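Local coordinates for protein URE2 (Lodderomyces elongisporus NRRL YB-4239, PDB 4EXJ) that is of unknown function, but belongs to the glutathione S-transferase superfamily and is probably a glutathione transferase-like protein related to the yeast regulator URE2, at residues Gly9-Gly14 and Gly52-Leu57; Ser112-Ile117 and Ser137-Val142; Thr148-Arg153 and Pro193-Trp198. One frame throughout, in Å; residues are numbered along the deposited sequence.

Contact 1 of 3, residues Gly9-Gly14 and Gly52-Leu57; sequences GPTGNG and GIVPTL. With SO4 (sulfate ion), chain G.
Two torsions bring Thr-11 OG1 and Val-54 CG2 3.9 Å apart. Thr-11 chi1 of 65° puts OG1 between backbone N and carbonyl carbon; Val-54 chi1 of -65° sets CG1 beside the backbone N and so puts CG2 between N and carbonyl carbon. This is the thioredoxin-like N-terminal domain of a glutathione S-transferase, where the cis-proline loop, with its cis peptide before Pro-55, faces the turn after the first strand. Val-54 CG2 also reaches Gly-9 N at 4.0 Å. Pro-55 sets CD against Asn-13 O at 3.7 Å; that oxygen is hydrogen-bonded to Ser-68. An ST motif shapes the turn, with Gly-14 N donating to Thr-11 OG1 at 2.9 Å. No hydrogen bond passes directly between the segments; a water bridges them, accepting from Asn-13 ND2 and donating to Val-54 O, while Lys-16 holds Asn-13 OD1. In many glutathione S-transferases the residue before the cis-proline binds the glutathione backbone, so the loop probably borders that pocket. A sulfate, probably from the crystallisation liquor, lies on the side of the turn away from Val-54 and is also hydrogen-bonded to Arg-174. Its O2 accepts from Gly-12 N at 2.7 Å, with an N-H...O angle of 140°.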
ATOM      1  N   GLY B   9      18.237   3.813   0.844  1.00 29.97           N
ATOM      2  CA  GLY B   9      19.133   2.662   0.890  1.00 29.50           C
ATOM      3  C   GLY B   9      18.957   1.907  -0.405  1.00 30.22           C
ATOM      4  O   GLY B   9      17.995   2.130  -1.113  1.00 27.84           O
ATOM      5  N   PRO B  10      19.892   1.013  -0.727  1.00 27.92           N
ATOM      6  CA  PRO B  10      19.808   0.255  -1.978  1.00 26.75           C
ATOM      7  C   PRO B  10      18.849  -0.927  -1.865  1.00 28.80           C
ATOM      8  O   PRO B  10      19.257  -2.096  -1.908  1.00 30.45           O
ATOM      9  CB  PRO B  10      21.256  -0.220  -2.175  1.00 28.87           C
ATOM     10  CG  PRO B  10      21.758  -0.389  -0.756  1.00 34.06           C
ATOM     11  CD  PRO B  10      21.160   0.774  -0.010  1.00 32.15           C
ATOM     12  N   THR B  11      17.562  -0.626  -1.731  1.00 24.64           N
ATOM     13  CA  THR B  11      16.570  -1.670  -1.502  1.00 23.72           C
ATOM     14  C   THR B  11      15.363  -1.554  -2.438  1.00 25.00           C
ATOM     15  O   THR B  11      15.253  -0.612  -3.246  1.00 23.88           O
ATOM     16  CB  THR B  11      16.049  -1.609  -0.083  1.00 25.91           C
ATOM     17  OG1 THR B  11      15.351  -0.369   0.078  1.00 25.64           O
ATOM     18  CG2 THR B  11      17.214  -1.682   0.929  1.00 29.08           C
ATOM     19  N   GLY B  12      14.453  -2.516  -2.327  1.00 26.55           N
ATOM     20  CA  GLY B  12      13.255  -2.505  -3.177  1.00 26.44           C
ATOM     21  C   GLY B  12      12.442  -1.240  -2.979  1.00 29.44           C
ATOM     22  O   GLY B  12      11.856  -0.719  -3.940  1.00 30.10           O
ATOM     23  N   ASN B  13      12.398  -0.733  -1.748  1.00 24.72           N
ATOM     24  CA  ASN B  13      11.731   0.565  -1.549  1.00 25.07           C
ATOM     25  C   ASN B  13      12.639   1.778  -1.744  1.00 22.35           C
ATOM     26  O   ASN B  13      12.202   2.813  -2.256  1.00 25.82           O
ATOM     27  CB  ASN B  13      11.084   0.646  -0.158  1.00 25.85           C
ATOM     28  CG  ASN B  13       9.696   0.020  -0.116  1.00 30.22           C
ATOM     29  OD1 ASN B  13       8.993  -0.048  -1.130  1.00 30.69           O
ATOM     30  ND2 ASN B  13       9.305  -0.444   1.053  1.00 33.33           N
ATOM     31  N   GLY B  14      13.909   1.652  -1.353  1.00 24.09           N
ATOM     32  CA  GLY B  14      14.820   2.779  -1.406  1.00 24.64           C
ATOM     33  C   GLY B  14      15.093   3.301  -2.805  1.00 27.14           C
ATOM     34  O   GLY B  14      15.293   4.495  -3.009  1.00 28.00           O
ATOM     35  N   GLY B  52      10.801   4.188  10.776  1.00 34.94           N
ATOM     36  CA  GLY B  52      12.149   3.616  10.835  1.00 35.06           C
ATOM     37  C   GLY B  52      12.583   2.846   9.598  1.00 35.10           C
ATOM     38  O   GLY B  52      13.423   1.944   9.675  1.00 35.45           O
ATOM     39  N   ILE B  53      12.049   3.227   8.459  1.00 35.71           N
ATOM     40  CA  ILE B  53      12.343   2.593   7.201  1.00 35.62           C
ATOM     41  C   ILE B  53      12.799   3.639   6.207  1.00 32.00           C
ATOM     42  O   ILE B  53      12.606   4.792   6.420  1.00 32.99           O
ATOM     43  CB  ILE B  53      11.099   1.906   6.608  1.00 35.25           C
ATOM     44  CG1 ILE B  53       9.980   2.919   6.418  1.00 36.93           C
ATOM     45  CG2 ILE B  53      10.656   0.798   7.464  1.00 41.39           C
ATOM     46  CD1 ILE B  53       8.760   2.388   5.723  1.00 32.65           C
ATOM     47  N   VAL B  54      13.452   3.197   5.150  1.00 29.23           N
ATOM     48  CA  VAL B  54      13.820   4.060   4.056  1.00 26.96           C
ATOM     49  C   VAL B  54      12.767   3.901   3.005  1.00 27.59           C
ATOM     50  O   VAL B  54      12.120   2.902   2.975  1.00 32.10           O
ATOM     51  CB  VAL B  54      15.171   3.692   3.434  1.00 28.23           C
ATOM     52  CG1 VAL B  54      16.257   3.894   4.384  1.00 33.75           C
ATOM     53  CG2 VAL B  54      15.160   2.295   2.852  1.00 30.92           C
ATOM     54  N   PRO B  55      12.605   4.867   2.136  1.00 27.22           N
ATOM     55  CA  PRO B  55      13.320   6.126   2.139  1.00 24.63           C
ATOM     56  C   PRO B  55      12.535   7.255   2.764  1.00 26.03           C
ATOM     57  O   PRO B  55      11.407   7.106   3.031  1.00 27.49           O
ATOM     58  CB  PRO B  55      13.448   6.418   0.666  1.00 32.25           C
ATOM     59  CG  PRO B  55      12.252   5.819   0.065  1.00 28.59           C
ATOM     60  CD  PRO B  55      11.825   4.700   0.909  1.00 27.35           C
ATOM     61  N   THR B  56      13.194   8.380   2.968  1.00 25.54           N
ATOM     62  CA  THR B  56      12.529   9.613   3.375  1.00 27.78           C
ATOM     63  C   THR B  56      13.046  10.734   2.496  1.00 25.71           C
ATOM     64  O   THR B  56      14.252  10.911   2.358  1.00 28.89           O
ATOM     65  CB  THR B  56      12.882   9.981   4.821  1.00 29.04           C
ATOM     66  OG1 THR B  56      12.504   8.925   5.685  1.00 30.56           O
ATOM     67  CG2 THR B  56      12.116  11.245   5.239  1.00 30.69           C
ATOM     68  N   LEU B  57      12.142  11.517   1.921  1.00 29.19           N
ATOM     69  CA  LEU B  57      12.527  12.739   1.251  1.00 27.45           C
ATOM     70  C   LEU B  57      12.249  13.924   2.162  1.00 33.60           C
ATOM     71  O   LEU B  57      11.109  14.134   2.551  1.00 32.93           O
ATOM     72  CB  LEU B  57      11.700  12.907  -0.012  1.00 29.90           C
ATOM     73  CG  LEU B  57      12.038  14.140  -0.833  1.00 30.12           C
ATOM     74  CD1 LEU B  57      13.467  14.063  -1.377  1.00 32.58           C
ATOM     75  CD2 LEU B  57      11.039  14.254  -1.969  1.00 37.04           C
TER
HETATM   76  S   SO4 G 302      14.112  -5.500   0.063  1.00 36.65           S
HETATM   77  O1  SO4 G 302      14.539  -6.671  -0.745  1.00 41.06           O
HETATM   78  O2  SO4 G 302      13.618  -4.503  -0.761  1.00 31.21           O
HETATM   79  O3  SO4 G 302      13.041  -5.936   0.976  1.00 47.02           O
HETATM   80  O4  SO4 G 302      15.256  -5.058   0.880  1.00 44.91           O
HETATM   81  O   HOH W   1      11.266   0.147   3.245  1.00 40.94           O

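Contact 2 of 3, residues Ser112-Ile117 and Ser137-Val142; sequences SQTLTI and SSFEKV
Thr-114 lies over one face of the Phe-139 ring, and this is the tight part of the contact. Its CB stands 3.7 Å from the ring centroid and 22° off the normal, a CH-pi contact offset toward the rim. OG1 comes to 3.3 Å from Phe-139 CE1, but its hydrogen bond is to Phe-110 O in its own helix. The chi1 of Thr-114 (70°) sends OG1 to the CE1 side of the ring and leaves CG2 to touch Ser-138 CB at 3.6 Å. Leu-115 CD2 meets the ring edge at CZ, 4.1 Å away. The looser side is polar and holds a bridging water. Gln-113, bent at chi2, brings OE1 only to 3.6 Å from Ser-138 OG. The water spans that gap, donating to Gln-113 OE1 at 2.6 Å and bonding Ser-138 OG at 2.9 Å. Tyr-134 also binds both side chains, through its OH to Gln-113 and its backbone O to Ser-138. Gln-113 NE2 reaches Ser-112 of the second subunit. The helix axes pass 9.0 Å apart at 139°, closer to antiparallel than to perpendicular. Such packing of long helices belongs to the mainly helical C-terminal domain of glutathione S-transferases.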
ATOM      1  N   SER B 112       5.217  -5.383  -0.108  1.00 26.02           N
ATOM      2  CA  SER B 112       4.876  -5.744   1.280  1.00 24.52           C
ATOM      3  C   SER B 112       4.636  -7.242   1.471  1.00 28.24           C
ATOM      4  O   SER B 112       5.064  -7.805   2.482  1.00 34.89           O
ATOM      5  CB  SER B 112       3.649  -4.963   1.743  1.00 26.04           C
ATOM      6  OG  SER B 112       4.048  -3.652   2.109  1.00 27.63           O
ATOM      7  N   GLN B 113       3.896  -7.857   0.568  1.00 26.57           N
ATOM      8  CA  GLN B 113       3.563  -9.278   0.622  1.00 26.66           C
ATOM      9  C   GLN B 113       4.658 -10.257   0.271  1.00 26.48           C
ATOM     10  O   GLN B 113       4.520 -11.399   0.534  1.00 29.18           O
ATOM     11  CB  GLN B 113       2.362  -9.611  -0.254  1.00 30.64           C
ATOM     12  CG  GLN B 113       1.032  -9.210   0.291  1.00 39.74           C
ATOM     13  CD  GLN B 113       0.593 -10.067   1.424  1.00 38.53           C
ATOM     14  OE1 GLN B 113       0.310 -11.223   1.242  1.00 40.27           O
ATOM     15  NE2 GLN B 113       0.576  -9.514   2.603  1.00 33.27           N
ATOM     16  N   THR B 114       5.694  -9.816  -0.400  1.00 26.55           N
ATOM     17  CA  THR B 114       6.709 -10.730  -0.837  1.00 25.21           C
ATOM     18  C   THR B 114       8.106 -10.420  -0.292  1.00 28.74           C
ATOM     19  O   THR B 114       8.523 -11.024   0.646  1.00 26.17           O
ATOM     20  CB  THR B 114       6.695 -10.876  -2.383  1.00 25.53           C
ATOM     21  OG1 THR B 114       7.149  -9.693  -3.012  1.00 26.39           O
ATOM     22  CG2 THR B 114       5.309 -11.189  -2.861  1.00 28.08           C
ATOM     23  N   LEU B 115       8.773  -9.431  -0.852  1.00 25.45           N
ATOM     24  CA  LEU B 115      10.108  -9.087  -0.428  1.00 23.31           C
ATOM     25  C   LEU B 115      10.207  -8.660   1.039  1.00 24.18           C
ATOM     26  O   LEU B 115      11.091  -9.063   1.725  1.00 27.78           O
ATOM     27  CB  LEU B 115      10.658  -7.961  -1.288  1.00 24.25           C
ATOM     28  CG  LEU B 115      10.750  -8.163  -2.791  1.00 27.97           C
ATOM     29  CD1 LEU B 115      11.240  -6.946  -3.535  1.00 25.60           C
ATOM     30  CD2 LEU B 115      11.640  -9.297  -3.070  1.00 30.89           C
ATOM     31  N   THR B 116       9.290  -7.844   1.519  1.00 24.19           N
ATOM     32  CA  THR B 116       9.447  -7.390   2.914  1.00 23.65           C
ATOM     33  C   THR B 116       9.248  -8.541   3.888  1.00 23.98           C
ATOM     34  O   THR B 116       9.995  -8.652   4.855  1.00 26.96           O
ATOM     35  CB  THR B 116       8.494  -6.264   3.227  1.00 26.71           C
ATOM     36  OG1 THR B 116       8.822  -5.189   2.351  1.00 26.24           O
ATOM     37  CG2 THR B 116       8.683  -5.808   4.671  1.00 27.09           C
ATOM     38  N   ILE B 117       8.247  -9.378   3.621  1.00 23.87           N
ATOM     39  CA  ILE B 117       7.965 -10.553   4.470  1.00 25.99           C
ATOM     40  C   ILE B 117       9.143 -11.507   4.440  1.00 31.26           C
ATOM     41  O   ILE B 117       9.584 -11.992   5.480  1.00 27.90           O
ATOM     42  CB  ILE B 117       6.744 -11.348   3.998  1.00 29.77           C
ATOM     43  CG1 ILE B 117       5.484 -10.493   4.049  1.00 38.04           C
ATOM     44  CG2 ILE B 117       6.577 -12.617   4.855  1.00 26.37           C
ATOM     45  CD1 ILE B 117       5.277  -9.885   5.370  1.00 35.37           C
ATOM     46  N   SER B 137       3.511 -18.230  -2.961  1.00 27.15           N
ATOM     47  CA  SER B 137       2.135 -18.102  -3.443  0.50 27.85           C
ATOM     48  C   SER B 137       1.798 -16.638  -3.709  1.00 28.80           C
ATOM     49  O   SER B 137       1.054 -16.319  -4.640  1.00 27.84           O
ATOM     50  CB  SER B 137       1.145 -18.688  -2.436  0.50 32.90           C
ATOM     51  OG  SER B 137       1.448 -20.041  -2.148  0.50 31.22           O
ATOM     52  N   SER B 138       2.343 -15.746  -2.878  1.00 27.26           N
ATOM     53  CA  SER B 138       2.115 -14.306  -3.102  1.00 25.67           C
ATOM     54  C   SER B 138       2.752 -13.835  -4.410  1.00 25.03           C
ATOM     55  O   SER B 138       2.192 -12.996  -5.117  1.00 26.03           O
ATOM     56  CB  SER B 138       2.625 -13.465  -1.927  1.00 30.61           C
ATOM     57  OG  SER B 138       1.842 -13.711  -0.778  1.00 34.32           O
ATOM     58  N   PHE B 139       3.932 -14.360  -4.741  1.00 23.41           N
ATOM     59  CA  PHE B 139       4.571 -14.002  -6.003  1.00 21.05           C
ATOM     60  C   PHE B 139       3.747 -14.555  -7.164  1.00 24.62           C
ATOM     61  O   PHE B 139       3.577 -13.908  -8.177  1.00 22.44           O
ATOM     62  CB  PHE B 139       5.960 -14.637  -6.105  1.00 22.36           C
ATOM     63  CG  PHE B 139       7.064 -13.813  -5.497  1.00 25.80           C
ATOM     64  CD1 PHE B 139       7.255 -12.488  -5.874  1.00 23.94           C
ATOM     65  CD2 PHE B 139       7.958 -14.385  -4.604  1.00 28.23           C
ATOM     66  CE1 PHE B 139       8.281 -11.727  -5.345  1.00 28.93           C
ATOM     67  CE2 PHE B 139       9.001 -13.618  -4.038  1.00 29.71           C
ATOM     68  CZ  PHE B 139       9.162 -12.298  -4.406  1.00 30.76           C
ATOM     69  N   GLU B 140       3.287 -15.784  -7.016  1.00 27.29           N
ATOM     70  CA  GLU B 140       2.463 -16.394  -8.054  1.00 27.92           C
ATOM     71  C   GLU B 140       1.247 -15.521  -8.382  1.00 28.26           C
ATOM     72  O   GLU B 140       0.910 -15.310  -9.563  1.00 26.99           O
ATOM     73  CB  GLU B 140       2.021 -17.779  -7.600  1.00 32.01           C
ATOM     74  CG  GLU B 140       3.184 -18.763  -7.579  1.00 34.25           C
ATOM     75  CD  GLU B 140       3.671 -19.099  -8.985  1.00 58.97           C
ATOM     76  OE1 GLU B 140       3.025 -18.658  -9.962  1.00 63.44           O
ATOM     77  OE2 GLU B 140       4.694 -19.806  -9.116  1.00 60.37           O
ATOM     78  N   LYS B 141       0.597 -15.015  -7.335  1.00 28.64           N
ATOM     79  CA  LYS B 141      -0.567 -14.140  -7.510  1.00 28.99           C
ATOM     80  C   LYS B 141      -0.207 -12.824  -8.167  1.00 28.40           C
ATOM     81  O   LYS B 141      -0.931 -12.348  -9.050  1.00 25.28           O
ATOM     82  CB  LYS B 141      -1.226 -13.819  -6.165  1.00 29.75           C
ATOM     83  CG  LYS B 141      -2.132 -14.923  -5.642  1.00 41.40           C
ATOM     84  CD  LYS B 141      -2.647 -14.608  -4.240  1.00 55.24           C
ATOM     85  CE  LYS B 141      -3.331 -15.830  -3.619  1.00 69.28           C
ATOM     86  NZ  LYS B 141      -3.566 -15.677  -2.151  1.00 69.68           N
ATOM     87  N   VAL B 142       0.870 -12.195  -7.689  1.00 22.53           N
ATOM     88  CA  VAL B 142       1.253 -10.903  -8.236  1.00 20.45           C
ATOM     89  C   VAL B 142       1.645 -11.018  -9.715  1.00 20.81           C
ATOM     90  O   VAL B 142       1.294 -10.163 -10.515  1.00 23.09           O
ATOM     91  CB  VAL B 142       2.331 -10.168  -7.344  1.00 22.97           C
ATOM     92  CG1 VAL B 142       3.728 -10.624  -7.632  1.00 27.45           C
ATOM     93  CG2 VAL B 142       2.234  -8.648  -7.507  1.00 30.58           C
TER
HETATM   94  O   HOH W   2      -0.481 -11.986  -1.123  1.00 45.47           O

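Contact 3 of 3, residues Thr148-Arg153 and Pro193-Trp198; sequences TKLSGR and PNVEKW
Leu-150 fills the centre, at the C-terminal end of helix 129-149 in the mainly helical C-terminal domain of the glutathione S-transferase fold. Both methyl branches press on one side of the start of the Trp-198 side chain. CD1 touches Trp-198 CB at 3.5 Å and approaches the indole obliquely, while CD2 comes to 4.0 Å from Trp-198 CD1. Leu-150 CD1 also meets Val-195 CG2 at 4.3 Å. Trp-198 has CG anti to the backbone N (chi1 160°), which leaves CB and the pyrrole side against Leu-150 while the six-membered ring runs on past it. Asn-194 lies along the turn, its CB 4.1 Å from Leu-150 CB and its ND2 3.6 Å from Ser-151 CA. Asp-165 accepts from Trp-198 NE1, and Phe-156 sets its ring edge-to-face with the indole. Glu-147 accepts from the backbone N of both Asn-194 and Val-195, tying helix 193-203 to helix 129-149. A type II turn from Leu-150 to Arg-153, with Gly-152 at positive phi, follows the helix end. Two waters bridge the turn to helix 193-203. One accepts from Gly-152 N and donates weakly to Asn-194 OD1. The other accepts weakly from Lys-197 NZ and donates to Leu-150 O at 2.7 Å.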
ATOM      1  N   THR B 148      -1.697 -10.351 -16.739  1.00 25.23           N
ATOM      2  CA  THR B 148      -3.011  -9.937 -17.242  1.00 31.53           C
ATOM      3  C   THR B 148      -3.027  -8.448 -17.565  1.00 31.53           C
ATOM      4  O   THR B 148      -3.470  -8.043 -18.644  1.00 31.44           O
ATOM      5  CB  THR B 148      -4.152 -10.285 -16.231  1.00 29.61           C
ATOM      6  OG1 THR B 148      -4.295 -11.712 -16.119  1.00 30.31           O
ATOM      7  CG2 THR B 148      -5.494  -9.688 -16.707  1.00 30.07           C
ATOM      8  N   LYS B 149      -2.534  -7.625 -16.637  1.00 28.25           N
ATOM      9  CA  LYS B 149      -2.507  -6.178 -16.828  1.00 29.40           C
ATOM     10  C   LYS B 149      -1.699  -5.769 -18.042  1.00 30.97           C
ATOM     11  O   LYS B 149      -2.020  -4.781 -18.704  1.00 31.44           O
ATOM     12  CB  LYS B 149      -1.947  -5.440 -15.599  1.00 29.33           C
ATOM     13  CG  LYS B 149      -2.796  -5.561 -14.360  1.00 36.34           C
ATOM     14  CD  LYS B 149      -4.236  -5.128 -14.632  1.00 38.56           C
ATOM     15  CE  LYS B 149      -4.365  -3.624 -14.669  1.00 38.46           C
ATOM     16  NZ  LYS B 149      -5.812  -3.210 -14.634  1.00 43.72           N
ATOM     17  N   LEU B 150      -0.638  -6.516 -18.318  1.00 27.99           N
ATOM     18  CA  LEU B 150       0.303  -6.155 -19.362  1.00 25.04           C
ATOM     19  C   LEU B 150      -0.122  -6.727 -20.722  1.00 35.99           C
ATOM     20  O   LEU B 150       0.496  -6.433 -21.736  1.00 34.06           O
ATOM     21  CB  LEU B 150       1.715  -6.616 -18.986  1.00 26.64           C
ATOM     22  CG  LEU B 150       2.357  -5.716 -17.920  1.00 26.39           C
ATOM     23  CD1 LEU B 150       3.670  -6.334 -17.403  1.00 26.67           C
ATOM     24  CD2 LEU B 150       2.576  -4.297 -18.435  1.00 31.11           C
ATOM     25  N   SER B 151      -1.181  -7.525 -20.727  1.00 32.75           N
ATOM     26  CA  SER B 151      -1.666  -8.117 -21.975  1.00 38.06           C
ATOM     27  C   SER B 151      -1.994  -7.043 -23.003  1.00 38.23           C
ATOM     28  O   SER B 151      -2.832  -6.171 -22.760  1.00 38.02           O
ATOM     29  CB  SER B 151      -2.904  -8.972 -21.739  1.00 41.86           C
ATOM     30  OG  SER B 151      -3.279  -9.608 -22.956  1.00 46.68           O
ATOM     31  N   GLY B 152      -1.319  -7.105 -24.143  1.00 39.78           N
ATOM     32  CA  GLY B 152      -1.588  -6.186 -25.244  1.00 43.67           C
ATOM     33  C   GLY B 152      -1.027  -4.789 -25.079  1.00 43.12           C
ATOM     34  O   GLY B 152      -1.370  -3.893 -25.841  1.00 46.34           O
ATOM     35  N   ARG B 153      -0.172  -4.581 -24.079  1.00 39.28           N
ATOM     36  CA  ARG B 153       0.445  -3.270 -23.906  1.00 38.73           C
ATOM     37  C   ARG B 153       1.934  -3.327 -23.630  1.00 35.97           C
ATOM     38  O   ARG B 153       2.481  -4.377 -23.292  1.00 38.70           O
ATOM     39  CB  ARG B 153      -0.243  -2.489 -22.794  1.00 42.76           C
ATOM     40  CG  ARG B 153      -0.611  -3.313 -21.595  1.00 48.57           C
ATOM     41  CD  ARG B 153      -1.559  -2.504 -20.735  1.00 53.16           C
ATOM     42  NE  ARG B 153      -1.158  -1.108 -20.770  1.00 59.70           N
ATOM     43  CZ  ARG B 153      -1.945  -0.091 -20.450  1.00 60.61           C
ATOM     44  NH1 ARG B 153      -3.196  -0.315 -20.062  1.00 45.24           N
ATOM     45  NH2 ARG B 153      -1.473   1.149 -20.518  1.00 48.59           N
ATOM     46  N   PRO B 193       5.347 -14.515 -19.765  1.00 29.92           N
ATOM     47  CA  PRO B 193       6.092 -13.875 -20.851  1.00 31.69           C
ATOM     48  C   PRO B 193       5.822 -12.384 -21.016  1.00 29.15           C
ATOM     49  O   PRO B 193       6.728 -11.645 -21.381  1.00 30.74           O
ATOM     50  CB  PRO B 193       5.631 -14.651 -22.106  1.00 33.51           C
ATOM     51  CG  PRO B 193       4.372 -15.345 -21.691  1.00 34.02           C
ATOM     52  CD  PRO B 193       4.554 -15.664 -20.239  1.00 32.71           C
ATOM     53  N   ASN B 194       4.599 -11.940 -20.741  1.00 29.75           N
ATOM     54  CA  ASN B 194       4.312 -10.515 -20.802  1.00 29.65           C
ATOM     55  C   ASN B 194       5.120  -9.743 -19.756  1.00 26.06           C
ATOM     56  O   ASN B 194       5.618  -8.650 -20.043  1.00 26.85           O
ATOM     57  CB  ASN B 194       2.834 -10.216 -20.576  1.00 29.63           C
ATOM     58  CG  ASN B 194       1.934 -10.790 -21.654  1.00 46.09           C
ATOM     59  OD1 ASN B 194       2.384 -11.147 -22.740  1.00 37.86           O
ATOM     60  ND2 ASN B 194       0.642 -10.865 -21.354  1.00 37.55           N
ATOM     61  N   VAL B 195       5.204 -10.295 -18.542  1.00 27.74           N
ATOM     62  CA  VAL B 195       5.954  -9.609 -17.490  1.00 26.53           C
ATOM     63  C   VAL B 195       7.434  -9.605 -17.823  1.00 27.35           C
ATOM     64  O   VAL B 195       8.118  -8.611 -17.624  1.00 24.94           O
ATOM     65  CB  VAL B 195       5.706 -10.220 -16.108  1.00 24.11           C
ATOM     66  CG1 VAL B 195       6.449  -9.383 -15.020  1.00 26.42           C
ATOM     67  CG2 VAL B 195       4.191 -10.312 -15.847  1.00 25.66           C
ATOM     68  N   GLU B 196       7.944 -10.712 -18.358  1.00 25.57           N
ATOM     69  CA  GLU B 196       9.351 -10.727 -18.750  1.00 25.99           C
ATOM     70  C   GLU B 196       9.664  -9.679 -19.816  1.00 26.59           C
ATOM     71  O   GLU B 196      10.661  -8.959 -19.721  1.00 26.82           O
ATOM     72  CB  GLU B 196       9.761 -12.110 -19.247  1.00 24.76           C
ATOM     73  CG  GLU B 196      11.208 -12.138 -19.766  1.00 31.14           C
ATOM     74  CD  GLU B 196      12.259 -12.130 -18.655  1.00 37.01           C
ATOM     75  OE1 GLU B 196      11.904 -12.314 -17.464  1.00 33.11           O
ATOM     76  OE2 GLU B 196      13.458 -11.971 -18.984  1.00 38.18           O
ATOM     77  N   LYS B 197       8.817  -9.604 -20.833  1.00 26.13           N
ATOM     78  CA  LYS B 197       9.045  -8.697 -21.944  1.00 28.22           C
ATOM     79  C   LYS B 197       8.996  -7.260 -21.434  1.00 29.50           C
ATOM     80  O   LYS B 197       9.824  -6.428 -21.771  1.00 27.98           O
ATOM     81  CB  LYS B 197       7.972  -8.907 -23.004  1.00 29.69           C
ATOM     82  CG  LYS B 197       8.198  -8.124 -24.276  1.00 44.46           C
ATOM     83  CD  LYS B 197       7.466  -8.775 -25.451  1.00 57.92           C
ATOM     84  CE  LYS B 197       5.965  -8.838 -25.204  1.00 64.09           C
ATOM     85  NZ  LYS B 197       5.351  -7.475 -25.138  1.00 66.08           N
ATOM     86  N   TRP B 198       8.012  -6.990 -20.590  1.00 27.61           N
ATOM     87  CA  TRP B 198       7.896  -5.685 -19.994  1.00 24.75           C
ATOM     88  C   TRP B 198       9.110  -5.357 -19.100  1.00 25.14           C
ATOM     89  O   TRP B 198       9.621  -4.245 -19.133  1.00 25.90           O
ATOM     90  CB  TRP B 198       6.597  -5.573 -19.176  1.00 26.10           C
ATOM     91  CG  TRP B 198       6.720  -4.443 -18.188  1.00 21.82           C
ATOM     92  CD1 TRP B 198       6.441  -3.127 -18.416  1.00 24.80           C
ATOM     93  CD2 TRP B 198       7.213  -4.520 -16.830  1.00 26.22           C
ATOM     94  NE1 TRP B 198       6.736  -2.375 -17.289  1.00 23.21           N
ATOM     95  CE2 TRP B 198       7.199  -3.209 -16.306  1.00 23.00           C
ATOM     96  CE3 TRP B 198       7.662  -5.564 -16.020  1.00 26.27           C
ATOM     97  CZ2 TRP B 198       7.618  -2.906 -14.996  1.00 25.24           C
ATOM     98  CZ3 TRP B 198       8.078  -5.267 -14.696  1.00 24.00           C
ATOM     99  CH2 TRP B 198       8.054  -3.946 -14.212  1.00 25.91           C
TER
HETATM  100  O   HOH W   3       2.530  -7.372 -23.215  1.00 49.49           O
HETATM  101  O   HOH W   4       0.919  -9.234 -24.997  1.00 48.18           O

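How the contacts relate
The three contacts follow one another along the chain, each closing before the next opens. Contact 1 belongs to the N-terminal domain and joins the loop after strand 4-8 to the loop entering strand 56-58. Contacts 2 and 3 lie in the C-terminal domain and share helix 129-149, with centres about 18 Å apart. Contact 2 pairs that helix with helix 93-120; contact 3 packs its C-terminal end and the turn that follows on helix 193-203. Contacts 1 and 3 are about 27 Å apart between centres, on opposite sides of the chain's centre. The sulfate bound in contact 1 also lies near Leu-115 of contact 2, consistent with a pocket between the two domains.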